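Local coordinates for protein F420-reducing hydrogenase, subunit beta (Methanothermobacter marburgensis, PDB 4OMF) that is the FAD- and iron-sulfur-containing beta subunit of F420-reducing hydrogenase, in which electrons from hydrogen probably pass to coenzyme F420, at residues C[10-15]-C[217-222]; C[53-58]-C[153-158]; C[95-100]-C[120-125]. One frame throughout, in Å; residues are numbered along the deposited sequence.

Interaction 1: residues C[10-15]-C[217-222]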
loop_
_atom_site.group_PDB
_atom_site.type_symbol
_atom_site.label_atom_id
_atom_site.label_comp_id
_atom_site.label_asym_id
_atom_site.label_seq_id
_atom_site.Cartn_x
_atom_site.Cartn_y
_atom_site.Cartn_z
ATOM N N VAL C 10 -25.847 -40.165 -11.607
ATOM C CA VAL C 10 -26.024 -40.840 -12.884
ATOM C C VAL C 10 -24.774 -40.670 -13.745
ATOM O O VAL C 10 -23.920 -39.815 -13.465
ATOM C CB VAL C 10 -27.243 -40.286 -13.671
ATOM C CG1 VAL C 10 -28.555 -40.560 -12.902
ATOM C CG2 VAL C 10 -27.075 -38.778 -13.992
ATOM N N SER C 11 -24.686 -41.477 -14.797
ATOM C CA SER C 11 -23.723 -41.238 -15.867
ATOM C C SER C 11 -24.466 -40.535 -17.008
ATOM O O SER C 11 -25.575 -40.952 -17.355
ATOM C CB SER C 11 -23.096 -42.556 -16.353
ATOM O OG SER C 11 -21.901 -42.296 -17.083
ATOM N N ALA C 12 -23.888 -39.470 -17.571
ATOM C CA ALA C 12 -24.618 -38.711 -18.587
ATOM C C ALA C 12 -23.735 -38.124 -19.673
ATOM O O ALA C 12 -22.519 -37.936 -19.504
ATOM C CB ALA C 12 -25.457 -37.581 -17.928
ATOM N N ARG C 13 -24.377 -37.832 -20.799
ATOM C CA ARG C 13 -23.702 -37.270 -21.965
ATOM C C ARG C 13 -24.666 -36.350 -22.712
ATOM O O ARG C 13 -25.847 -36.665 -22.861
ATOM C CB ARG C 13 -23.196 -38.399 -22.874
ATOM C CG ARG C 13 -22.564 -37.984 -24.195
ATOM C CD ARG C 13 -21.864 -39.187 -24.824
ATOM N NE ARG C 13 -21.364 -38.956 -26.180
ATOM C CZ ARG C 13 -20.243 -38.304 -26.483
ATOM N NH1 ARG C 13 -19.485 -37.775 -25.531
ATOM N NH2 ARG C 13 -19.890 -38.174 -27.754
ATOM N N SER C 14 -24.170 -35.201 -23.166
ATOM C CA SER C 14 -24.982 -34.299 -23.978
ATOM C C SER C 14 -25.419 -35.015 -25.255
ATOM O O SER C 14 -24.675 -35.849 -25.758
ATOM C CB SER C 14 -24.186 -33.049 -24.333
ATOM O OG SER C 14 -24.834 -32.342 -25.371
ATOM N N THR C 15 -26.616 -34.704 -25.766
ATOM C CA THR C 15 -27.080 -35.268 -27.035
ATOM C C THR C 15 -26.806 -34.341 -28.209
ATOM O O THR C 15 -27.129 -34.663 -29.363
ATOM C CB THR C 15 -28.603 -35.562 -27.022
ATOM O OG1 THR C 15 -29.312 -34.371 -26.667
ATOM C CG2 THR C 15 -28.943 -36.681 -26.027
ATOM N N SER C 217 -20.016 -38.465 -18.365
ATOM C CA SER C 217 -19.736 -37.775 -17.096
ATOM C C SER C 217 -20.528 -38.367 -15.945
ATOM O O SER C 217 -21.664 -38.794 -16.134
ATOM C CB SER C 217 -20.081 -36.292 -17.181
ATOM O OG SER C 217 -19.246 -35.602 -18.080
ATOM N N THR C 218 -19.944 -38.333 -14.750
ATOM C CA THR C 218 -20.647 -38.706 -13.528
ATOM C C THR C 218 -21.270 -37.449 -12.930
ATOM O O THR C 218 -20.563 -36.492 -12.592
ATOM C CB THR C 218 -19.702 -39.375 -12.527
ATOM O OG1 THR C 218 -19.074 -40.508 -13.153
ATOM C CG2 THR C 218 -20.455 -39.813 -11.287
ATOM N N VAL C 219 -22.601 -37.447 -12.845
ATOM C CA VAL C 219 -23.368 -36.247 -12.497
ATOM C C VAL C 219 -24.093 -36.429 -11.170
ATOM O O VAL C 219 -24.958 -37.290 -11.038
ATOM C CB VAL C 219 -24.420 -35.918 -13.583
ATOM C CG1 VAL C 219 -25.201 -34.656 -13.223
ATOM C CG2 VAL C 219 -23.757 -35.762 -14.942
ATOM N N ILE C 220 -23.741 -35.594 -10.207
ATOM C CA ILE C 220 -24.301 -35.667 -8.863
ATOM C C ILE C 220 -25.226 -34.473 -8.653
ATOM O O ILE C 220 -24.748 -33.340 -8.624
ATOM C CB ILE C 220 -23.179 -35.631 -7.812
ATOM C CG1 ILE C 220 -22.247 -36.837 -7.964
ATOM C CG2 ILE C 220 -23.771 -35.592 -6.410
ATOM C CD1 ILE C 220 -20.955 -36.691 -7.167
ATOM N N THR C 221 -26.538 -34.699 -8.542
ATOM C CA THR C 221 -27.439 -33.581 -8.247
ATOM C C THR C 221 -27.557 -33.445 -6.733
ATOM O O THR C 221 -27.568 -34.443 -6.022
ATOM C CB THR C 221 -28.849 -33.748 -8.881
ATOM O OG1 THR C 221 -29.399 -35.004 -8.507
ATOM C CG2 THR C 221 -28.764 -33.689 -10.400
ATOM N N ARG C 222 -27.627 -32.212 -6.238
ATOM C CA ARG C 222 -27.560 -31.981 -4.803
ATOM C C ARG C 222 -28.699 -31.114 -4.256
ATOM O O ARG C 222 -29.431 -31.540 -3.357
ATOM C CB ARG C 222 -26.206 -31.340 -4.431
ATOM C CG ARG C 222 -24.969 -32.106 -4.913
ATOM C CD ARG C 222 -23.665 -31.507 -4.344
ATOM N NE ARG C 222 -22.476 -32.241 -4.801
ATOM C CZ ARG C 222 -21.988 -33.324 -4.203
ATOM N NH1 ARG C 222 -22.574 -33.826 -3.109
ATOM N NH2 ARG C 222 -20.903 -33.915 -4.698
#

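Interaction 2: residues C[53-58]-C[153-158]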
loop_
_atom_site.group_PDB
_atom_site.type_symbol
_atom_site.label_atom_id
_atom_site.label_comp_id
_atom_site.label_asym_id
_atom_site.label_seq_id
_atom_site.Cartn_x
_atom_site.Cartn_y
_atom_site.Cartn_z
ATOM N N GLU C 53 -2.885 -16.222 -23.804
ATOM C CA GLU C 53 -1.914 -17.274 -24.118
ATOM C C GLU C 53 -2.653 -18.597 -24.323
ATOM O O GLU C 53 -3.734 -18.791 -23.769
ATOM C CB GLU C 53 -0.870 -17.410 -22.999
ATOM C CG GLU C 53 -0.172 -16.107 -22.621
ATOM C CD GLU C 53 0.746 -15.596 -23.710
ATOM O OE1 GLU C 53 1.216 -16.419 -24.530
ATOM O OE2 GLU C 53 0.992 -14.371 -23.756
ATOM N N PHE C 54 -2.087 -19.494 -25.132
ATOM C CA PHE C 54 -2.702 -20.809 -25.333
ATOM C C PHE C 54 -2.860 -21.534 -23.994
ATOM O O PHE C 54 -1.901 -21.603 -23.224
ATOM C CB PHE C 54 -1.857 -21.662 -26.287
ATOM C CG PHE C 54 -1.831 -21.142 -27.694
ATOM C CD1 PHE C 54 -2.941 -21.273 -28.508
ATOM C CD2 PHE C 54 -0.700 -20.524 -28.201
ATOM C CE1 PHE C 54 -2.925 -20.794 -29.812
ATOM C CE2 PHE C 54 -0.682 -20.039 -29.512
ATOM C CZ PHE C 54 -1.795 -20.176 -30.306
ATOM N N TRP C 55 -4.057 -22.071 -23.744
ATOM C CA TRP C 55 -4.389 -22.836 -22.534
ATOM C C TRP C 55 -4.225 -22.022 -21.252
ATOM O O TRP C 55 -3.982 -22.571 -20.179
ATOM C CB TRP C 55 -3.548 -24.122 -22.464
ATOM C CG TRP C 55 -3.842 -24.969 -23.630
ATOM C CD1 TRP C 55 -3.097 -25.092 -24.773
ATOM C CD2 TRP C 55 -5.030 -25.727 -23.838
ATOM N NE1 TRP C 55 -3.738 -25.921 -25.664
ATOM C CE2 TRP C 55 -4.929 -26.321 -25.116
ATOM C CE3 TRP C 55 -6.169 -25.975 -23.062
ATOM C CZ2 TRP C 55 -5.926 -27.151 -25.639
ATOM C CZ3 TRP C 55 -7.157 -26.805 -23.581
ATOM C CH2 TRP C 55 -7.029 -27.374 -24.863
ATOM N N LYS C 56 -4.366 -20.706 -21.374
ATOM C CA LYS C 56 -4.317 -19.823 -20.211
ATOM C C LYS C 56 -5.619 -19.026 -20.206
ATOM O O LYS C 56 -5.665 -17.909 -20.717
ATOM C CB LYS C 56 -3.089 -18.896 -20.285
ATOM C CG LYS C 56 -2.675 -18.292 -18.948
ATOM C CD LYS C 56 -1.315 -17.620 -19.090
ATOM C CE LYS C 56 -0.758 -17.179 -17.746
ATOM N NZ LYS C 56 -1.428 -15.932 -17.258
ATOM N N PRO C 57 -6.678 -19.600 -19.634
ATOM C CA PRO C 57 -8.013 -19.022 -19.815
ATOM C C PRO C 57 -8.216 -17.750 -19.004
ATOM O O PRO C 57 -7.435 -17.435 -18.114
ATOM C CB PRO C 57 -8.949 -20.130 -19.323
ATOM C CG PRO C 57 -8.119 -20.879 -18.293
ATOM C CD PRO C 57 -6.695 -20.841 -18.840
ATOM N N GLN C 58 -9.269 -17.017 -19.337
ATOM C CA GLN C 58 -9.694 -15.868 -18.541
ATOM C C GLN C 58 -11.192 -15.982 -18.262
ATOM O O GLN C 58 -11.983 -16.301 -19.169
ATOM C CB GLN C 58 -9.364 -14.554 -19.262
ATOM C CG GLN C 58 -7.858 -14.260 -19.336
ATOM C CD GLN C 58 -7.270 -13.795 -17.995
ATOM O OE1 GLN C 58 -7.993 -13.298 -17.115
ATOM N NE2 GLN C 58 -5.955 -13.953 -17.838
ATOM N N VAL C 153 6.828 -30.737 -26.874
ATOM C CA VAL C 153 6.078 -29.989 -27.884
ATOM C C VAL C 153 5.942 -28.547 -27.391
ATOM O O VAL C 153 6.893 -28.009 -26.823
ATOM C CB VAL C 153 4.704 -30.648 -28.199
ATOM C CG1 VAL C 153 4.949 -31.977 -28.923
ATOM C CG2 VAL C 153 3.889 -30.885 -26.926
ATOM N N SER C 154 4.799 -27.913 -27.621
ATOM C CA SER C 154 4.573 -26.548 -27.128
ATOM C C SER C 154 3.098 -26.358 -26.831
ATOM O O SER C 154 2.276 -27.192 -27.193
ATOM C CB SER C 154 5.039 -25.511 -28.135
ATOM O OG SER C 154 4.173 -25.474 -29.267
ATOM N N MET C 155 2.761 -25.252 -26.183
ATOM C CA MET C 155 1.385 -25.035 -25.764
ATOM C C MET C 155 0.489 -24.937 -27.011
ATOM O O MET C 155 -0.651 -25.412 -27.016
ATOM C CB MET C 155 1.289 -23.780 -24.878
ATOM C CG MET C 155 2.144 -23.876 -23.602
ATOM S SD MET C 155 1.728 -25.295 -22.546
ATOM C CE MET C 155 0.046 -24.904 -22.098
ATOM N N GLU C 156 1.029 -24.364 -28.080
ATOM C CA GLU C 156 0.266 -24.154 -29.295
ATOM C C GLU C 156 -0.051 -25.469 -30.015
ATOM O O GLU C 156 -1.041 -25.553 -30.737
ATOM C CB GLU C 156 1.037 -23.192 -30.218
ATOM C CG GLU C 156 0.370 -22.851 -31.540
ATOM C CD GLU C 156 1.279 -22.028 -32.453
ATOM O OE1 GLU C 156 2.517 -22.238 -32.424
ATOM O OE2 GLU C 156 0.751 -21.169 -33.195
ATOM N N LEU C 157 0.795 -26.491 -29.835
ATOM C CA LEU C 157 0.555 -27.803 -30.454
ATOM C C LEU C 157 -0.484 -28.645 -29.709
ATOM O O LEU C 157 -0.929 -29.663 -30.229
ATOM C CB LEU C 157 1.863 -28.602 -30.556
ATOM C CG LEU C 157 2.654 -28.465 -31.865
ATOM C CD1 LEU C 157 3.089 -27.034 -32.073
ATOM C CD2 LEU C 157 3.859 -29.385 -31.844
ATOM N N VAL C 158 -0.860 -28.236 -28.495
ATOM C CA VAL C 158 -1.845 -29.003 -27.701
ATOM C C VAL C 158 -3.286 -28.705 -28.137
ATOM O O VAL C 158 -3.740 -27.556 -28.055
ATOM C CB VAL C 158 -1.682 -28.711 -26.192
ATOM C CG1 VAL C 158 -2.798 -29.361 -25.385
ATOM C CG2 VAL C 158 -0.292 -29.200 -25.717
#

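Interaction 3: residues C[95-100]-C[120-125]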
loop_
_atom_site.group_PDB
_atom_site.type_symbol
_atom_site.label_atom_id
_atom_site.label_comp_id
_atom_site.label_asym_id
_atom_site.label_seq_id
_atom_site.Cartn_x
_atom_site.Cartn_y
_atom_site.Cartn_z
ATOM N N GLU C 95 -29.736 -10.677 -13.681
ATOM C CA GLU C 95 -30.384 -10.903 -12.387
ATOM C C GLU C 95 -30.569 -12.385 -12.079
ATOM O O GLU C 95 -30.959 -12.752 -10.963
ATOM C CB GLU C 95 -31.733 -10.181 -12.329
ATOM C CG GLU C 95 -31.510 -8.668 -12.175
ATOM C CD GLU C 95 -32.800 -7.854 -12.163
ATOM O OE1 GLU C 95 -33.844 -8.353 -12.649
ATOM O OE2 GLU C 95 -32.744 -6.695 -11.684
ATOM N N LYS C 96 -30.278 -13.218 -13.071
ATOM C CA LYS C 96 -30.315 -14.686 -12.940
ATOM C C LYS C 96 -29.014 -15.265 -13.475
ATOM O O LYS C 96 -28.842 -15.401 -14.683
ATOM C CB LYS C 96 -31.492 -15.282 -13.709
ATOM C CG LYS C 96 -32.889 -14.941 -13.160
ATOM C CD LYS C 96 -33.957 -15.168 -14.262
ATOM C CE LYS C 96 -35.330 -15.453 -13.686
ATOM N NZ LYS C 96 -35.744 -14.391 -12.727
ATOM N N LEU C 97 -28.102 -15.599 -12.575
ATOM C CA LEU C 97 -26.745 -15.902 -12.976
ATOM C C LEU C 97 -26.399 -17.380 -12.824
ATOM O O LEU C 97 -26.764 -18.017 -11.829
ATOM C CB LEU C 97 -25.767 -15.055 -12.148
ATOM C CG LEU C 97 -24.280 -15.132 -12.519
ATOM C CD1 LEU C 97 -24.084 -14.730 -13.969
ATOM C CD2 LEU C 97 -23.458 -14.238 -11.588
ATOM N N GLY C 98 -25.656 -17.908 -13.790
ATOM C CA GLY C 98 -25.074 -19.235 -13.671
ATOM C C GLY C 98 -23.557 -19.149 -13.573
ATOM O O GLY C 98 -22.958 -18.127 -13.924
ATOM N N THR C 99 -22.913 -20.217 -13.095
ATOM C CA THR C 99 -21.459 -20.251 -13.193
ATOM C C THR C 99 -20.967 -21.677 -13.086
ATOM O O THR C 99 -21.701 -22.568 -12.652
ATOM C CB THR C 99 -20.773 -19.385 -12.095
ATOM O OG1 THR C 99 -19.370 -19.273 -12.392
ATOM C CG2 THR C 99 -20.968 -20.006 -10.713
ATOM N N VAL C 100 -19.730 -21.890 -13.503
ATOM C CA VAL C 100 -19.069 -23.162 -13.284
ATOM C C VAL C 100 -17.904 -22.893 -12.340
ATOM O O VAL C 100 -17.259 -21.832 -12.430
ATOM C CB VAL C 100 -18.586 -23.793 -14.611
ATOM C CG1 VAL C 100 -17.728 -22.813 -15.389
ATOM C CG2 VAL C 100 -17.846 -25.133 -14.356
ATOM N N ARG C 120 -23.011 -6.536 -2.106
ATOM C CA ARG C 120 -24.366 -6.003 -2.229
ATOM C C ARG C 120 -25.108 -6.578 -3.438
ATOM O O ARG C 120 -24.596 -6.497 -4.527
ATOM C CB ARG C 120 -24.273 -4.467 -2.350
ATOM C CG ARG C 120 -25.545 -3.715 -2.718
ATOM C CD ARG C 120 -25.158 -2.241 -2.979
ATOM N NE ARG C 120 -26.233 -1.512 -3.663
ATOM C CZ ARG C 120 -27.046 -0.625 -3.095
ATOM N NH1 ARG C 120 -26.910 -0.290 -1.815
ATOM N NH2 ARG C 120 -27.991 -0.047 -3.829
ATOM N N PHE C 121 -26.299 -7.148 -3.222
ATOM C CA PHE C 121 -27.203 -7.594 -4.294
ATOM C C PHE C 121 -26.523 -8.493 -5.340
ATOM O O PHE C 121 -26.589 -8.237 -6.560
ATOM C CB PHE C 121 -27.839 -6.381 -4.987
ATOM C CG PHE C 121 -28.629 -5.477 -4.054
ATOM C CD1 PHE C 121 -29.203 -5.975 -2.892
ATOM C CD2 PHE C 121 -28.796 -4.136 -4.348
ATOM C CE1 PHE C 121 -29.937 -5.146 -2.036
ATOM C CE2 PHE C 121 -29.542 -3.299 -3.488
ATOM C CZ PHE C 121 -30.106 -3.818 -2.338
ATOM N N LEU C 122 -25.867 -9.538 -4.849
ATOM C CA LEU C 122 -25.357 -10.602 -5.707
ATOM C C LEU C 122 -25.868 -11.969 -5.262
ATOM O O LEU C 122 -26.278 -12.773 -6.093
ATOM C CB LEU C 122 -23.828 -10.591 -5.735
ATOM C CG LEU C 122 -23.209 -11.861 -6.350
ATOM C CD1 LEU C 122 -23.670 -12.025 -7.821
ATOM C CD2 LEU C 122 -21.717 -11.776 -6.282
ATOM N N ALA C 123 -25.883 -12.214 -3.950
ATOM C CA ALA C 123 -26.094 -13.572 -3.428
ATOM C C ALA C 123 -27.348 -14.262 -3.976
ATOM O O ALA C 123 -27.298 -15.418 -4.392
ATOM C CB ALA C 123 -26.145 -13.535 -1.922
ATOM N N ASP C 124 -28.468 -13.550 -4.014
ATOM C CA ASP C 124 -29.708 -14.181 -4.434
ATOM C C ASP C 124 -29.841 -14.284 -5.957
ATOM O O ASP C 124 -30.768 -14.912 -6.462
ATOM C CB ASP C 124 -30.896 -13.417 -3.845
ATOM C CG ASP C 124 -30.878 -13.417 -2.330
ATOM O OD1 ASP C 124 -30.613 -14.494 -1.744
ATOM O OD2 ASP C 124 -31.100 -12.346 -1.722
ATOM N N LYS C 125 -28.910 -13.679 -6.683
ATOM C CA LYS C 125 -28.953 -13.734 -8.145
ATOM C C LYS C 125 -28.325 -14.983 -8.731
ATOM O O LYS C 125 -28.508 -15.267 -9.913
ATOM C CB LYS C 125 -28.274 -12.483 -8.722
ATOM C CG LYS C 125 -29.150 -11.253 -8.476
ATOM C CD LYS C 125 -28.442 -9.953 -8.765
ATOM C CE LYS C 125 -29.291 -8.752 -8.297
ATOM N NZ LYS C 125 -28.552 -7.481 -8.577
HETATM O O HOH W 1 -30.523 -5.864 -10.575
#

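Interaction 1: residues C[10-15]-C[217-222]
Val10 and Val219 pair across two antiparallel strands, 8-14 and 217-221, that lie side by side in the central mixed sheet of the subunit. Each residue of this hydrogen-bonded pair gives its N-H to the other's carbonyl: Val219 N reaches Val10 O at 2.8 Å in an almost straight bond (176°), while Val10 N meets Val219 O at 3.1 Å. Two residues on, Ala12 and Ser217 repeat the exchange, and Ala12 N lies 2.7 Å from Ser217 O. The short strand segments run at 118° to each other, and three residue pairs are bridged between them.

Val219 can be followed outward. Its CB already touches Val10, with CG2 of that valine 3.9 Å away. From CB the two methyls part: CG1 stands opposite the backbone N (chi1 -179°), while CG2, beside that N, turns to Ala12 and meets its CB at 3.9 Å. Beta-branched valines and a small alanine suit this face, because Phe230 of helix 224-235 and Ile28 of helix 28-39 pack on it; both reach Ala12 and Val219. Ser217 shares the face but is polar: its OG is hydrogen-bonded to Gly26 N and its side chain touches the bound FAD, so strand 217-221 begins beside the flavin pocket.

On the other face Ser11 and Thr218 form the non-hydrogen-bonded pair. Ser11 OG and Thr218 OG1 are both hydrogen-bonded to Ser212 OG, and Thr218 OG1 also to Val210 O. Between the regular bonds the backbone adds a CA-H...O contact, Ser11 CA to Ser217 O at 3.2 Å.

Interaction 2: residues C[53-58]-C[153-158]
Trp55 and Phe54 both turn CG away from their own carbonyl carbon (chi1 -61° in Trp55), which sends the two rings across to the 153-158 loop, whereas Glu156 has CG anti to its backbone N, which carries its chain obliquely over one face of the Phe54 ring. The aromatic pair occupies the middle of a type II turn from Glu53 to Lys56, closed by the bond from Lys56 N to Glu53 O, and so sits in the turn ahead of strand 56-62.

The indole offers its edge to polar atoms and a face to carbon. NE1 gives a hydrogen bond to Val158 O at 2.9 Å; the oxygen lies close to the ring plane, but the bond is bent (140° at the hydrogen), and NE1 lies above the plane of the Val158 carbonyl. Met155 O sits at the same edge, 3.3 Å from Trp55 CD1. Over one face comes Val158 CG1, 3.7 Å from Trp55 CE2, so a single valine supplies both the acceptor and a methyl. Tryptophan suits the place because it combines a broad apolar surface with one N-H.

Met155 folds back through two bends, and its CE meets Trp55 CB at 3.7 Å; a flexible unbranched chain can follow such a contour. Glu156 CG makes a CH-pi contact 4.0 Å from the Phe54 ring centroid. The Glu156 carboxylate is tilted 36° to the ring, and this side of the contact is exposed.

Helix 140-150 backs the junction: Tyr140 bonds Phe54 O through its hydroxyl and touches Met155, while Ile147 packs on Met155 and Val158. The contact ties the entrance to strand 56-62, outermost in the large sheet within this chain, to the loop leading from that helix into strand 160-164 of the small antiparallel sheet.

Interaction 3: residues C[95-100]-C[120-125]
Lys125 lies against the backbone of Glu95 and Leu97. Its carbonyl oxygen takes the N-H of Leu97 at 2.7 Å, and Lys96 CA adds a longer contact to the same oxygen. The lysine's own carbons pass the Glu95 carbonyl, with CG 3.4 Å from Glu95 O.

Beyond CG the chain is fully extended and carries NZ to its own segment, where it donates to Phe121 O at 2.9 Å, tilted 28° from that carbonyl plane. NZ also donates a hydrogen bond to a water, which in turn donates to Glu95 OE2, 2.6 Å away. Glutamate and lysine are therefore joined through solvent, Glu95 OE2 and Lys125 NZ being 5.3 Å apart; the field between them may still be mildly attractive. A long amine suits this position because its first methylenes, CB and CG, pass Glu95 O while its tip spans the loop. A methionine in place of Lys125 would probably leave Phe121 O and the bridging water without their donor, and the 120-125 loop less firmly closed on itself.

Further out, Leu97 turns CG away from its backbone N (chi1 -174°), and CD2 comes loosely near Leu122 CD1. These branched side chains fill apolar ground beside helix 85-89: Leu85 and Ala88 touch Leu97, and Val89 touches Leu122 and Lys125. Outside the two segments, Glu95 OE1 forms a salt bridge with a basic side chain of another protein chain, so this edge also faces the complex.

Strand 97-101 leads into helix 103-114, and the 120-125 loop returns the chain to the adjacent parallel strand 126-132. The contact closes the base of a beta-alpha-beta crossover, the classic connection between neighbouring parallel strands.

All three contacts reach the same mixed sheet: centres lie about 28 Å apart for interactions 1 and 2, about 24 Å for 1 and 3, and about 31 Å for 2 and 3, and none touches another. Interaction 1 joins chain parts 202 residues apart and encloses the other two in sequence. By their side chains, Ser217 of interaction 1 is about 4 Å from the FAD, Trp55 of interaction 2 about 8 Å, and Leu97 of interaction 3 about 12 Å, although Val100, farther along the same strand, touches the cofactor. Interactions 2 and 3 both lie farther from the chain centre than interaction 1, about 19 and 18 Å against 13 Å.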